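Long-range contacts in cDNA FLJ56608, highly similar to Homo sapiens chloride channel, calcium activated, family member 1 (CLCA1), mRNA (PDB 6PYO), which may mediate calcium-activated chloride conductance and regulate mucus production by goblet cells, and is represented here by its calcium-binding von Willebrand factor type A domain: residues A[7-18]-A[107-116]; A[85-95]-A[116-127]. One frame throughout, in Å; residues are numbered along the deposited sequence.

Contact 1. Residues A[7-18]-A[107-116]; sequences RIVCLVLDKSGS and SEIVLLTDGE. With CA (calcium ion), chain C.
Arg7 meets Glu108 side-on, its NE and NH2 each reaching a different carboxylate oxygen. Extended from CG to NE, with CG anti to the backbone N (chi1 -178°), the arginine brings this edge to the carboxylate; NH2 lies 2.8 Å from Glu108 OE1, and the two flat groups are 29° apart. Glu41 takes NH1 of Arg7, and His135 is a second partner of Glu108. From Ile8 onward the strands run parallel, beginning with Glu108 N to Ile8 O (2.8 Å) and ending with Asp14 N to Leu112 O (3.0 Å). Beta-branching favours the extended backbone, and apolar chains suit two helix-covered faces. Val9 CG1 touches Val110 CG2 on the face packed by helix 24-39; Val12, facing helix 87-99, sets CG2 against Ile109 CG2 at 3.8 Å and CG1 against Leu111 CD1. Leu13 lies beside Leu112, pointing the same way. At Asp14 the contact turns polar: OD2 receives Thr113 OG1 on its anti lone pair (2.5 Å), while OD1 accepts Ser16 N, closing an Asx turn, and takes Ser16 OG on its syn lone pair. Ser18 OG donates to the syn lone pair of Asp114 OD2 (2.6 Å) and binds calcium at 2.1 Å, as Ser16 OG does at 2.3 Å. This is the DxSxS sequence of a metal-ion-dependent adhesion site. The aspartates act from the second shell, orienting the serine hydroxyls, and their negative charge probably favours the cation.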
loop_
_atom_site.group_PDB
_atom_site.type_symbol
_atom_site.label_atom_id
_atom_site.label_comp_id
_atom_site.label_asym_id
_atom_site.label_seq_id
_atom_site.Cartn_x
_atom_site.Cartn_y
_atom_site.Cartn_z
ATOM N N ARG A 7 -9.587 11.959 3.168
ATOM C CA ARG A 7 -8.493 11.211 2.586
ATOM C C ARG A 7 -8.940 9.794 2.282
ATOM O O ARG A 7 -9.653 9.189 3.065
ATOM C CB ARG A 7 -7.331 11.176 3.586
ATOM C CG ARG A 7 -6.074 10.450 3.083
ATOM C CD ARG A 7 -4.990 10.518 4.148
ATOM N NE ARG A 7 -3.658 10.486 3.583
ATOM C CZ ARG A 7 -2.558 10.484 4.314
ATOM N NH1 ARG A 7 -2.659 10.469 5.632
ATOM N NH2 ARG A 7 -1.372 10.456 3.752
ATOM N N ILE A 8 -8.479 9.258 1.157
ATOM C CA ILE A 8 -8.640 7.859 0.800
ATOM C C ILE A 8 -7.251 7.254 0.715
ATOM O O ILE A 8 -6.416 7.751 -0.030
ATOM C CB ILE A 8 -9.362 7.669 -0.552
ATOM C CG1 ILE A 8 -10.761 8.280 -0.499
ATOM C CG2 ILE A 8 -9.304 6.163 -0.900
ATOM C CD1 ILE A 8 -11.351 8.488 -1.871
ATOM N N VAL A 9 -7.010 6.171 1.435
ATOM C CA VAL A 9 -5.685 5.572 1.507
ATOM C C VAL A 9 -5.855 4.073 1.499
ATOM O O VAL A 9 -6.724 3.550 2.191
ATOM C CB VAL A 9 -4.908 5.991 2.785
ATOM C CG1 VAL A 9 -3.427 5.615 2.670
ATOM C CG2 VAL A 9 -5.004 7.436 3.013
ATOM N N CYS A 10 -5.037 3.391 0.710
ATOM C CA CYS A 10 -4.975 1.948 0.707
ATOM C C CYS A 10 -3.545 1.542 1.007
ATOM O O CYS A 10 -2.628 1.923 0.280
ATOM C CB CYS A 10 -5.443 1.344 -0.626
ATOM S SG CYS A 10 -5.851 -0.426 -0.353
ATOM N N LEU A 11 -3.358 0.843 2.111
ATOM C CA LEU A 11 -2.102 0.169 2.363
ATOM C C LEU A 11 -1.982 -1.006 1.406
ATOM O O LEU A 11 -2.911 -1.821 1.274
ATOM C CB LEU A 11 -2.043 -0.327 3.808
ATOM C CG LEU A 11 -1.525 0.592 4.872
ATOM C CD1 LEU A 11 -2.248 1.941 4.667
ATOM C CD2 LEU A 11 -1.729 0.057 6.265
ATOM N N VAL A 12 -0.845 -1.095 0.738
ATOM C CA VAL A 12 -0.523 -2.207 -0.144
ATOM C C VAL A 12 0.778 -2.803 0.373
ATOM O O VAL A 12 1.833 -2.148 0.359
ATOM C CB VAL A 12 -0.428 -1.768 -1.604
ATOM C CG1 VAL A 12 -0.121 -2.964 -2.478
ATOM C CG2 VAL A 12 -1.759 -1.152 -2.020
ATOM N N LEU A 13 0.681 -4.019 0.904
ATOM C CA LEU A 13 1.700 -4.554 1.794
ATOM C C LEU A 13 2.289 -5.815 1.168
ATOM O O LEU A 13 1.573 -6.799 0.968
ATOM C CB LEU A 13 1.101 -4.856 3.162
ATOM C CG LEU A 13 0.407 -3.665 3.825
ATOM C CD1 LEU A 13 -0.202 -4.111 5.118
ATOM C CD2 LEU A 13 1.380 -2.533 4.039
ATOM N N ASP A 14 3.593 -5.801 0.951
ATOM C CA ASP A 14 4.326 -6.929 0.383
ATOM C C ASP A 14 4.548 -7.986 1.458
ATOM O O ASP A 14 5.262 -7.737 2.441
ATOM C CB ASP A 14 5.637 -6.383 -0.166
ATOM C CG ASP A 14 6.422 -7.398 -0.978
ATOM O OD1 ASP A 14 6.218 -8.618 -0.782
ATOM O OD2 ASP A 14 7.256 -6.929 -1.782
ATOM N N LYS A 15 3.900 -9.156 1.307
ATOM C CA LYS A 15 4.139 -10.287 2.195
ATOM C C LYS A 15 4.843 -11.442 1.468
ATOM O O LYS A 15 4.733 -12.599 1.897
ATOM C CB LYS A 15 2.834 -10.777 2.846
ATOM C CG LYS A 15 1.757 -11.188 1.831
ATOM C CD LYS A 15 0.946 -12.398 2.238
ATOM C CE LYS A 15 1.797 -13.616 2.571
ATOM N NZ LYS A 15 2.092 -14.453 1.373
ATOM N N SER A 16 5.556 -11.154 0.377
ATOM C CA SER A 16 6.183 -12.185 -0.445
ATOM C C SER A 16 7.373 -12.799 0.284
ATOM O O SER A 16 7.826 -12.302 1.315
ATOM C CB SER A 16 6.608 -11.597 -1.787
ATOM O OG SER A 16 7.629 -10.607 -1.654
ATOM N N GLY A 17 7.913 -13.889 -0.290
ATOM C CA GLY A 17 8.965 -14.626 0.397
ATOM C C GLY A 17 10.221 -13.816 0.656
ATOM O O GLY A 17 10.879 -13.997 1.684
ATOM N N SER A 18 10.594 -12.933 -0.286
ATOM C CA SER A 18 11.769 -12.093 -0.069
ATOM C C SER A 18 11.644 -11.280 1.203
ATOM O O SER A 18 12.658 -10.915 1.804
ATOM C CB SER A 18 12.012 -11.131 -1.237
ATOM O OG SER A 18 10.868 -10.355 -1.572
ATOM N N SER A 107 -6.734 9.772 -4.565
ATOM C CA SER A 107 -6.534 8.777 -3.522
ATOM C C SER A 107 -5.050 8.438 -3.396
ATOM O O SER A 107 -4.243 8.725 -4.279
ATOM C CB SER A 107 -7.362 7.518 -3.810
ATOM O OG SER A 107 -6.796 6.761 -4.863
ATOM N N GLU A 108 -4.687 7.873 -2.251
ATOM C CA GLU A 108 -3.321 7.506 -1.944
ATOM C C GLU A 108 -3.158 5.991 -1.751
ATOM O O GLU A 108 -4.023 5.326 -1.167
ATOM C CB GLU A 108 -2.876 8.231 -0.696
ATOM C CG GLU A 108 -2.837 9.795 -0.845
ATOM C CD GLU A 108 -2.643 10.488 0.480
ATOM O OE1 GLU A 108 -1.487 10.542 0.968
ATOM O OE2 GLU A 108 -3.661 10.940 1.079
ATOM N N ILE A 109 -2.040 5.463 -2.249
ATOM C CA ILE A 109 -1.541 4.123 -1.935
ATOM C C ILE A 109 -0.262 4.283 -1.105
ATOM O O ILE A 109 0.593 5.123 -1.415
ATOM C CB ILE A 109 -1.278 3.324 -3.217
ATOM C CG1 ILE A 109 -2.571 2.715 -3.768
ATOM C CG2 ILE A 109 -0.260 2.250 -2.934
ATOM C CD1 ILE A 109 -3.633 3.691 -4.071
ATOM N N VAL A 110 -0.172 3.557 -0.000
ATOM C CA VAL A 110 1.071 3.431 0.756
ATOM C C VAL A 110 1.603 2.034 0.413
ATOM O O VAL A 110 1.066 1.020 0.885
ATOM C CB VAL A 110 0.868 3.626 2.264
ATOM C CG1 VAL A 110 2.187 3.455 3.007
ATOM C CG2 VAL A 110 0.293 5.059 2.548
ATOM N N LEU A 111 2.642 1.985 -0.409
ATOM C CA LEU A 111 3.244 0.744 -0.906
ATOM C C LEU A 111 4.463 0.409 -0.063
ATOM O O LEU A 111 5.497 1.089 -0.145
ATOM C CB LEU A 111 3.630 0.891 -2.374
ATOM C CG LEU A 111 4.252 -0.336 -3.058
ATOM C CD1 LEU A 111 3.389 -1.575 -2.803
ATOM C CD2 LEU A 111 4.380 -0.044 -4.542
ATOM N N LEU A 112 4.344 -0.624 0.769
ATOM C CA LEU A 112 5.435 -1.034 1.642
ATOM C C LEU A 112 6.011 -2.323 1.026
ATOM O O LEU A 112 5.323 -3.362 0.957
ATOM C CB LEU A 112 4.964 -1.231 3.088
ATOM C CG LEU A 112 4.273 -0.017 3.766
ATOM C CD1 LEU A 112 3.901 -0.261 5.215
ATOM C CD2 LEU A 112 5.129 1.218 3.711
ATOM N N THR A 113 7.238 -2.242 0.527
ATOM C CA THR A 113 7.781 -3.408 -0.184
ATOM C C THR A 113 9.293 -3.352 -0.175
ATOM O O THR A 113 9.883 -2.269 -0.047
ATOM C CB THR A 113 7.292 -3.454 -1.640
ATOM O OG1 THR A 113 7.874 -4.553 -2.358
ATOM C CG2 THR A 113 7.722 -2.154 -2.349
ATOM N N ASP A 114 9.929 -4.534 -0.373
ATOM C CA ASP A 114 11.367 -4.527 -0.651
ATOM C C ASP A 114 11.671 -4.140 -2.096
ATOM O O ASP A 114 12.836 -3.896 -2.434
ATOM C CB ASP A 114 12.047 -5.874 -0.295
ATOM C CG ASP A 114 11.511 -7.080 -1.052
ATOM O OD1 ASP A 114 11.014 -6.991 -2.187
ATOM O OD2 ASP A 114 11.616 -8.163 -0.467
ATOM N N GLY A 115 10.661 -4.074 -2.960
ATOM C CA GLY A 115 10.854 -3.607 -4.316
ATOM C C GLY A 115 11.513 -4.577 -5.270
ATOM O O GLY A 115 11.799 -4.198 -6.409
ATOM N N GLU A 116 11.704 -5.833 -4.873
ATOM C CA GLU A 116 12.383 -6.830 -5.699
ATOM C C GLU A 116 11.372 -7.445 -6.658
ATOM O O GLU A 116 10.916 -8.580 -6.499
ATOM C CB GLU A 116 13.043 -7.861 -4.801
ATOM C CG GLU A 116 14.131 -7.221 -3.999
ATOM C CD GLU A 116 14.714 -8.103 -2.939
ATOM O OE1 GLU A 116 14.295 -9.273 -2.873
ATOM O OE2 GLU A 116 15.597 -7.620 -2.174
HETATM CA CA CA C . 9.432 -10.496 -3.148
HETATM O O HOH W 1 -6.419 11.001 -0.334
HETATM O O HOH W 2 11.121 -10.550 -4.856
HETATM O O HOH W 3 9.105 -8.157 -3.000
#

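Contact 2. Residues A[85-95]-A[116-127]; sequences TSICSGLRSAF and EDNTISGCFNEV. With CA (calcium ion), chain C.
Cys88 and Cys123 are joined by a disulfide (SG to SG 2.1 Å, chi3 -74°), which ties the first turn of helix 87-99 to the approach to helix 124-130. Around it the packing is close and mostly apolar. Ile87 CD1 meets Ile120 CD1 at 3.7 Å, Leu91 CD1 lies against both Cys123 SG and Val127 CG2, and the edge of the Phe95 ring receives Val127 CG2 at 4.0 Å from CZ. Aliphatic chains suit this buried side, offering methyls to Cys123 SG and the Phe95 edge with no polar groups to satisfy.

Asp117 suits the start of the helix. Its CG stands anti to the backbone N (chi1 -178°), which carries OD2 to Ile87 N at 2.8 Å, met nearly head-on; OD1 accepts N and OG1 of Thr119, and a water joins OD2 to Cys88 N. An alanine here would keep none of these acceptors, and is likely to leave Ile87 N without its carboxylate mate and the turn at Thr119 less firmly fixed. Thr85 CG2 rests on Asp117 CB, while its OG1 binds calcium at 2.1 Å.

The outer side is looser. Exposed Arg92 reaches along the surface to Glu126, NE to OE2 and NH2 to OE1 (3.0 Å), their planes only 19° apart; Cys88 CB lies over one guanidinium face, toward its margin. Glu116 sends its carboxylate to Arg24. Helix 87-99 rests on strand 108-113 through Ile87 and Leu91, with segment 116-127 alongside it, and helix 145-152 touches both partners, at Leu91 and at Ile120 and Phe124.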
loop_
_atom_site.group_PDB
_atom_site.type_symbol
_atom_site.label_atom_id
_atom_site.label_comp_id
_atom_site.label_asym_id
_atom_site.label_seq_id
_atom_site.Cartn_x
_atom_site.Cartn_y
_atom_site.Cartn_z
ATOM N N THR A 85 5.985 -12.537 -5.938
ATOM C CA THR A 85 5.924 -11.092 -5.874
ATOM C C THR A 85 5.182 -10.554 -7.088
ATOM O O THR A 85 5.567 -10.843 -8.222
ATOM C CB THR A 85 7.310 -10.488 -5.824
ATOM O OG1 THR A 85 8.018 -11.001 -4.689
ATOM C CG2 THR A 85 7.187 -8.954 -5.676
ATOM N N SER A 86 4.132 -9.745 -6.846
ATOM C CA SER A 86 3.528 -8.952 -7.920
ATOM C C SER A 86 3.019 -7.626 -7.326
ATOM O O SER A 86 1.887 -7.531 -6.848
ATOM C CB SER A 86 2.420 -9.722 -8.624
ATOM O OG SER A 86 1.815 -8.917 -9.620
ATOM N N ILE A 87 3.872 -6.601 -7.388
ATOM C CA ILE A 87 3.440 -5.266 -6.977
ATOM C C ILE A 87 2.189 -4.879 -7.743
ATOM O O ILE A 87 1.230 -4.335 -7.177
ATOM C CB ILE A 87 4.574 -4.242 -7.162
ATOM C CG1 ILE A 87 5.622 -4.498 -6.079
ATOM C CG2 ILE A 87 3.993 -2.831 -7.105
ATOM C CD1 ILE A 87 6.831 -3.618 -6.142
ATOM N N CYS A 88 2.163 -5.182 -9.043
ATOM C CA CYS A 88 1.061 -4.730 -9.878
ATOM C C CYS A 88 -0.247 -5.364 -9.461
ATOM O O CYS A 88 -1.286 -4.693 -9.483
ATOM C CB CYS A 88 1.355 -4.993 -11.360
ATOM S SG CYS A 88 2.527 -3.764 -12.060
ATOM N N SER A 89 -0.230 -6.648 -9.058
ATOM C CA SER A 89 -1.456 -7.246 -8.532
ATOM C C SER A 89 -1.959 -6.493 -7.308
ATOM O O SER A 89 -3.174 -6.358 -7.105
ATOM C CB SER A 89 -1.251 -8.717 -8.126
ATOM O OG SER A 89 -0.613 -9.450 -9.146
ATOM N N GLY A 90 -1.032 -6.105 -6.418
ATOM C CA GLY A 90 -1.424 -5.390 -5.225
ATOM C C GLY A 90 -2.014 -4.026 -5.543
ATOM O O GLY A 90 -3.016 -3.628 -4.952
ATOM N N LEU A 91 -1.424 -3.308 -6.515
ATOM C CA LEU A 91 -1.949 -1.990 -6.877
ATOM C C LEU A 91 -3.304 -2.097 -7.574
ATOM O O LEU A 91 -4.238 -1.349 -7.252
ATOM C CB LEU A 91 -0.945 -1.241 -7.743
ATOM C CG LEU A 91 0.413 -0.954 -7.119
ATOM C CD1 LEU A 91 1.353 -0.300 -8.126
ATOM C CD2 LEU A 91 0.273 -0.089 -5.858
ATOM N N ARG A 92 -3.452 -3.032 -8.510
ATOM C CA ARG A 92 -4.758 -3.230 -9.141
ATOM C C ARG A 92 -5.819 -3.535 -8.095
ATOM O O ARG A 92 -6.942 -3.009 -8.153
ATOM C CB ARG A 92 -4.684 -4.369 -10.177
ATOM C CG ARG A 92 -4.120 -3.984 -11.543
ATOM C CD ARG A 92 -3.581 -5.201 -12.323
ATOM N NE ARG A 92 -2.634 -4.767 -13.345
ATOM C CZ ARG A 92 -1.646 -5.504 -13.839
ATOM N NH1 ARG A 92 -1.459 -6.746 -13.419
ATOM N NH2 ARG A 92 -0.837 -4.981 -14.753
ATOM N N SER A 93 -5.494 -4.413 -7.140
ATOM C CA SER A 93 -6.459 -4.708 -6.083
ATOM C C SER A 93 -6.785 -3.467 -5.246
ATOM O O SER A 93 -7.940 -3.243 -4.871
ATOM C CB SER A 93 -5.912 -5.826 -5.210
ATOM O OG SER A 93 -6.752 -6.058 -4.117
ATOM N N ALA A 94 -5.782 -2.642 -4.941
ATOM C CA ALA A 94 -6.052 -1.395 -4.225
ATOM C C ALA A 94 -7.037 -0.520 -4.997
ATOM O O ALA A 94 -7.989 0.041 -4.425
ATOM C CB ALA A 94 -4.736 -0.673 -3.964
ATOM N N PHE A 95 -6.822 -0.391 -6.305
ATOM C CA PHE A 95 -7.716 0.423 -7.127
ATOM C C PHE A 95 -9.135 -0.120 -7.090
ATOM O O PHE A 95 -10.103 0.648 -6.994
ATOM C CB PHE A 95 -7.218 0.502 -8.580
ATOM C CG PHE A 95 -5.890 1.200 -8.735
ATOM C CD1 PHE A 95 -5.398 2.006 -7.736
ATOM C CD2 PHE A 95 -5.130 1.033 -9.890
ATOM C CE1 PHE A 95 -4.154 2.650 -7.870
ATOM C CE2 PHE A 95 -3.907 1.655 -10.026
ATOM C CZ PHE A 95 -3.420 2.475 -9.010
ATOM N N GLU A 116 11.704 -5.833 -4.873
ATOM C CA GLU A 116 12.383 -6.830 -5.699
ATOM C C GLU A 116 11.372 -7.445 -6.658
ATOM O O GLU A 116 10.916 -8.580 -6.499
ATOM C CB GLU A 116 13.043 -7.861 -4.801
ATOM C CG GLU A 116 14.131 -7.221 -3.999
ATOM C CD GLU A 116 14.714 -8.103 -2.939
ATOM O OE1 GLU A 116 14.295 -9.273 -2.873
ATOM O OE2 GLU A 116 15.597 -7.620 -2.174
ATOM N N ASP A 117 11.032 -6.664 -7.685
ATOM C CA ASP A 117 10.008 -7.002 -8.667
ATOM C C ASP A 117 10.365 -6.293 -9.965
ATOM O O ASP A 117 10.476 -5.061 -9.980
ATOM C CB ASP A 117 8.636 -6.563 -8.172
ATOM C CG ASP A 117 7.519 -6.922 -9.130
ATOM O OD1 ASP A 117 7.772 -7.449 -10.251
ATOM O OD2 ASP A 117 6.358 -6.665 -8.743
ATOM N N ASN A 118 10.561 -7.055 -11.045
ATOM C CA ASN A 118 10.987 -6.495 -12.327
ATOM C C ASN A 118 9.842 -6.424 -13.334
ATOM O O ASN A 118 10.067 -6.236 -14.534
ATOM C CB ASN A 118 12.173 -7.300 -12.890
ATOM C CG ASN A 118 11.836 -8.762 -13.156
ATOM O OD1 ASN A 118 10.887 -9.310 -12.598
ATOM N ND2 ASN A 118 12.628 -9.404 -14.008
ATOM N N THR A 119 8.610 -6.569 -12.864
ATOM C CA THR A 119 7.442 -6.494 -13.726
ATOM C C THR A 119 6.581 -5.267 -13.446
ATOM O O THR A 119 5.434 -5.216 -13.909
ATOM C CB THR A 119 6.593 -7.753 -13.570
ATOM O OG1 THR A 119 5.740 -7.626 -12.424
ATOM C CG2 THR A 119 7.491 -8.986 -13.394
ATOM N N ILE A 120 7.112 -4.276 -12.729
ATOM C CA ILE A 120 6.278 -3.157 -12.268
ATOM C C ILE A 120 5.741 -2.357 -13.446
ATOM O O ILE A 120 4.568 -1.958 -13.452
ATOM C CB ILE A 120 7.046 -2.257 -11.286
ATOM C CG1 ILE A 120 7.524 -3.055 -10.068
ATOM C CG2 ILE A 120 6.152 -1.098 -10.834
ATOM C CD1 ILE A 120 8.456 -2.304 -9.135
ATOM N N SER A 121 6.577 -2.136 -14.476
ATOM C CA SER A 121 6.180 -1.358 -15.654
ATOM C C SER A 121 4.852 -1.825 -16.221
ATOM O O SER A 121 4.121 -1.034 -16.832
ATOM C CB SER A 121 7.275 -1.441 -16.729
ATOM O OG SER A 121 7.563 -2.795 -17.052
ATOM N N GLY A 122 4.483 -3.076 -15.965
ATOM C CA GLY A 122 3.256 -3.613 -16.507
ATOM C C GLY A 122 1.995 -2.934 -16.023
ATOM O O GLY A 122 0.933 -3.150 -16.619
ATOM N N CYS A 123 2.058 -2.138 -14.948
ATOM C CA CYS A 123 0.864 -1.403 -14.536
ATOM C C CYS A 123 1.010 0.109 -14.686
ATOM O O CYS A 123 0.067 0.842 -14.359
ATOM C CB CYS A 123 0.464 -1.758 -13.089
ATOM S SG CYS A 123 1.786 -1.804 -11.823
ATOM N N PHE A 124 2.150 0.587 -15.191
ATOM C CA PHE A 124 2.362 2.021 -15.378
ATOM C C PHE A 124 1.134 2.730 -15.955
ATOM O O PHE A 124 0.591 3.671 -15.356
ATOM C CB PHE A 124 3.586 2.207 -16.274
ATOM C CG PHE A 124 4.895 2.177 -15.539
ATOM C CD1 PHE A 124 4.939 2.058 -14.162
ATOM C CD2 PHE A 124 6.087 2.289 -16.230
ATOM C CE1 PHE A 124 6.150 2.052 -13.484
ATOM C CE2 PHE A 124 7.292 2.281 -15.562
ATOM C CZ PHE A 124 7.327 2.165 -14.188
ATOM N N ASN A 125 0.670 2.268 -17.110
ATOM C CA ASN A 125 -0.521 2.847 -17.724
ATOM C C ASN A 125 -1.671 2.948 -16.723
ATOM O O ASN A 125 -2.198 4.035 -16.466
ATOM C CB ASN A 125 -0.931 2.014 -18.949
ATOM C CG ASN A 125 -2.146 2.582 -19.665
ATOM O OD1 ASN A 125 -2.093 3.688 -20.217
ATOM N ND2 ASN A 125 -3.250 1.827 -19.665
ATOM N N GLU A 126 -2.072 1.814 -16.146
ATOM C CA GLU A 126 -3.199 1.813 -15.218
ATOM C C GLU A 126 -2.959 2.794 -14.083
ATOM O O GLU A 126 -3.873 3.527 -13.668
ATOM C CB GLU A 126 -3.421 0.403 -14.655
ATOM C CG GLU A 126 -3.844 -0.638 -15.647
ATOM C CD GLU A 126 -3.523 -2.049 -15.169
ATOM O OE1 GLU A 126 -2.381 -2.510 -15.376
ATOM O OE2 GLU A 126 -4.408 -2.690 -14.570
ATOM N N VAL A 127 -1.719 2.832 -13.595
ATOM C CA VAL A 127 -1.367 3.724 -12.500
ATOM C C VAL A 127 -1.519 5.174 -12.939
ATOM O O VAL A 127 -2.177 5.983 -12.257
ATOM C CB VAL A 127 0.057 3.420 -12.010
ATOM C CG1 VAL A 127 0.638 4.610 -11.318
ATOM C CG2 VAL A 127 0.019 2.190 -11.096
HETATM CA CA CA C . 9.432 -10.496 -3.148
HETATM O O HOH W 4 4.303 -6.345 -10.434
HETATM O O HOH W 2 11.121 -10.550 -4.856
HETATM O O HOH W 3 9.105 -8.157 -3.000
#

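Contacts 1 and 2 have centres about 10 Å apart and belong to one von Willebrand factor type A domain, a mixed sheet flanked by helices. Their segments alternate along the chain: 7-18, 85-95, 107-116, 116-127, with Glu116 shared. Contact 1 is the pairing of two central strands; contact 2 lies on one side of the sheet, where helix 87-99 precedes strand 108-113 and helix 124-130 follows it. Val12 packs on Gly90 and Ala94, and Ile109 on Leu91. Both contacts reach the same calcium: Ser16 and Ser18 come from the first, Thr85 from the second, so the metal site at the C-terminal ends of the central parallel strands depends on loops from both.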